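Local coordinates for protein LAR_0958 cell surface adhesin (Lactobacillus reuteri, PDB 4NG0) that is a cell-surface adhesin repeat with a ubiquitin-like beta-grasp fold that probably helps the bacterium attach to host mucus, at residues F43-A48 with Y59-N64. Residues are numbered along the deposited sequence; the frame is centred on the assembly and turned at random.
Sequences FTWNTA and YTLSLN
Leu61 sets one methyl squarely on the indole of Trp45, a CH-pi contact in which CD2 stands 3.6 Å from the centroid of the five-membered ring and 3° off its normal. Its other methyl, CD1, lies near the six-membered ring, so the forked leucine covers both halves of the flat side chain. The pair forms the apolar centre of a beta hairpin in the ubiquitin-like beta-grasp fold, where 43-45 is an outermost strand antiparallel to 57-63. The indole also has Tyr89 of strand 83-92 edge-to-face against it, while Tyr59 CB meets CZ3 at the ring's edge, 3.8 Å away. On the same sheet face, Leu63 has CG anti to its backbone N (chi1 -173°), and CD1 thereby comes over a face of the Phe43 ring. Phe43, Trp45 and Leu61 are buried, and the flat rings suit this side because their faces receive leucine methyls.

Between the two non-hydrogen-bonded pairs Phe43-Leu63 and Trp45-Leu61, the backbones of Thr44 and Ser62 bond to each other in both directions, from Thr44 N to Ser62 O (2.8 Å) and from Ser62 N to Thr44 O. One more backbone hydrogen bond follows past the end of strand 43-45, from Asn46 N to Thr60 O; Asn46 is the centre of an inverse gamma turn closed by a weak bond from Thr47 N to Trp45 O. A water bridges Asn46 O and Thr60 N beyond it.

On the other face, Thr44 and Ser62 present hydroxyls, which suit a partly exposed surface, and Asn64 and Asn46 supply amide N-H groups to meet them and Thr60. At one end, Asn64 caps the helix 65-73 through OD1 to Gly67 N and turns ND2 to Thr44 OG1 (3.0 Å) and Ala41 O. At the other, a single amide nitrogen serves two hydroxyls: Asn46 ND2 gives nearly straight bonds, close to its amide plane, to Thr60 OG1 (2.9 Å) and Ser62 OG (3.0 Å, 172° at the hydrogen).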
loop_
_atom_site.group_PDB
_atom_site.type_symbol
_atom_site.label_atom_id
_atom_site.label_comp_id
_atom_site.label_asym_id
_atom_site.label_seq_id
_atom_site.Cartn_x
_atom_site.Cartn_y
_atom_site.Cartn_z
ATOM N N PHE A 43 1.047 3.105 -4.976
ATOM C CA PHE A 43 1.946 2.382 -4.087
ATOM C C PHE A 43 2.895 1.557 -4.933
ATOM O O PHE A 43 2.514 1.053 -5.986
ATOM C CB PHE A 43 1.164 1.450 -3.146
ATOM C CG PHE A 43 0.242 2.166 -2.192
ATOM C CD1 PHE A 43 -0.992 2.640 -2.615
ATOM C CD2 PHE A 43 0.609 2.343 -0.867
ATOM C CE1 PHE A 43 -1.849 3.298 -1.729
ATOM C CE2 PHE A 43 -0.244 2.996 0.024
ATOM C CZ PHE A 43 -1.458 3.475 -0.414
ATOM N N THR A 44 4.123 1.435 -4.462
ATOM C CA THR A 44 5.137 0.650 -5.162
ATOM C C THR A 44 5.557 -0.555 -4.332
ATOM O O THR A 44 5.827 -0.434 -3.140
ATOM C CB THR A 44 6.356 1.523 -5.477
ATOM O OG1 THR A 44 5.954 2.537 -6.402
ATOM C CG2 THR A 44 7.490 0.711 -6.105
ATOM N N TRP A 45 5.597 -1.723 -4.967
ATOM C CA TRP A 45 6.148 -2.913 -4.343
ATOM C C TRP A 45 7.644 -2.761 -4.121
ATOM O O TRP A 45 8.375 -2.397 -5.051
ATOM C CB TRP A 45 5.935 -4.111 -5.260
ATOM C CG TRP A 45 4.523 -4.614 -5.324
ATOM C CD1 TRP A 45 3.563 -4.267 -6.225
ATOM C CD2 TRP A 45 3.934 -5.600 -4.463
ATOM N NE1 TRP A 45 2.396 -4.958 -5.967
ATOM C CE2 TRP A 45 2.608 -5.798 -4.902
ATOM C CE3 TRP A 45 4.405 -6.337 -3.367
ATOM C CZ2 TRP A 45 1.735 -6.699 -4.272
ATOM C CZ3 TRP A 45 3.544 -7.233 -2.744
ATOM C CH2 TRP A 45 2.225 -7.408 -3.198
ATOM N N ASN A 46 8.104 -3.083 -2.918
ATOM C CA ASN A 46 9.518 -2.994 -2.579
ATOM C C ASN A 46 10.220 -4.308 -2.913
ATOM O O ASN A 46 10.789 -4.987 -2.062
ATOM C CB ASN A 46 9.675 -2.582 -1.108
ATOM C CG ASN A 46 9.138 -1.169 -0.839
ATOM O OD1 ASN A 46 9.419 -0.228 -1.589
ATOM N ND2 ASN A 46 8.361 -1.019 0.231
ATOM N N THR A 47 10.156 -4.650 -4.192
ATOM C CA THR A 47 10.733 -5.864 -4.729
ATOM C C THR A 47 11.893 -5.507 -5.656
ATOM O O THR A 47 12.088 -4.340 -5.982
ATOM C CB THR A 47 9.683 -6.610 -5.537
ATOM O OG1 THR A 47 9.097 -5.705 -6.479
ATOM C CG2 THR A 47 8.587 -7.148 -4.612
ATOM N N ALA A 48 12.654 -6.511 -6.086
ATOM C CA ALA A 48 13.859 -6.248 -6.874
ATOM C C ALA A 48 13.566 -5.488 -8.154
ATOM O O ALA A 48 14.373 -4.661 -8.580
ATOM C CB ALA A 48 14.584 -7.543 -7.198
ATOM N N TYR A 59 6.602 -9.391 1.822
ATOM C CA TYR A 59 6.920 -8.207 1.031
ATOM C C TYR A 59 6.338 -6.956 1.662
ATOM O O TYR A 59 5.438 -7.035 2.501
ATOM C CB TYR A 59 6.317 -8.359 -0.375
ATOM C CG TYR A 59 6.752 -9.616 -1.083
ATOM C CD1 TYR A 59 5.974 -10.772 -1.057
ATOM C CD2 TYR A 59 7.951 -9.651 -1.764
ATOM C CE1 TYR A 59 6.384 -11.924 -1.702
ATOM C CE2 TYR A 59 8.380 -10.808 -2.421
ATOM C CZ TYR A 59 7.585 -11.934 -2.389
ATOM O OH TYR A 59 7.990 -13.087 -3.042
ATOM N N THR A 60 6.822 -5.791 1.240
ATOM C CA THR A 60 6.189 -4.536 1.627
ATOM C C THR A 60 5.883 -3.668 0.422
ATOM O O THR A 60 6.440 -3.863 -0.658
ATOM C CB THR A 60 7.042 -3.716 2.624
ATOM O OG1 THR A 60 8.262 -3.305 1.997
ATOM C CG2 THR A 60 7.362 -4.532 3.856
ATOM N N LEU A 61 4.971 -2.722 0.610
ATOM C CA LEU A 61 4.714 -1.677 -0.367
ATOM C C LEU A 61 4.815 -0.340 0.335
ATOM O O LEU A 61 4.580 -0.253 1.540
ATOM C CB LEU A 61 3.316 -1.794 -0.968
ATOM C CG LEU A 61 3.067 -3.006 -1.860
ATOM C CD1 LEU A 61 2.376 -4.121 -1.068
ATOM C CD2 LEU A 61 2.244 -2.598 -3.075
ATOM N N SER A 62 5.129 0.702 -0.430
ATOM C CA SER A 62 5.207 2.056 0.108
ATOM C C SER A 62 4.438 2.999 -0.792
ATOM O O SER A 62 4.382 2.809 -2.009
ATOM C CB SER A 62 6.663 2.525 0.164
ATOM O OG SER A 62 7.443 1.730 1.034
ATOM N N LEU A 63 3.834 4.022 -0.191
ATOM C CA LEU A 63 3.239 5.096 -0.961
ATOM C C LEU A 63 4.359 5.754 -1.770
ATOM O O LEU A 63 5.416 6.075 -1.221
ATOM C CB LEU A 63 2.590 6.121 -0.024
ATOM C CG LEU A 63 1.775 7.217 -0.718
ATOM C CD1 LEU A 63 0.430 6.693 -1.202
ATOM C CD2 LEU A 63 1.582 8.386 0.252
ATOM N N ASN A 64 4.125 5.937 -3.071
ATOM C CA ASN A 64 5.153 6.510 -3.943
ATOM C C ASN A 64 4.885 7.994 -4.202
ATOM O O ASN A 64 3.928 8.546 -3.663
ATOM C CB ASN A 64 5.294 5.688 -5.235
ATOM C CG ASN A 64 4.020 5.635 -6.051
ATOM O OD1 ASN A 64 3.285 6.612 -6.136
ATOM N ND2 ASN A 64 3.752 4.486 -6.663
HETATM O O HOH W 1 9.384 -6.336 -0.072
#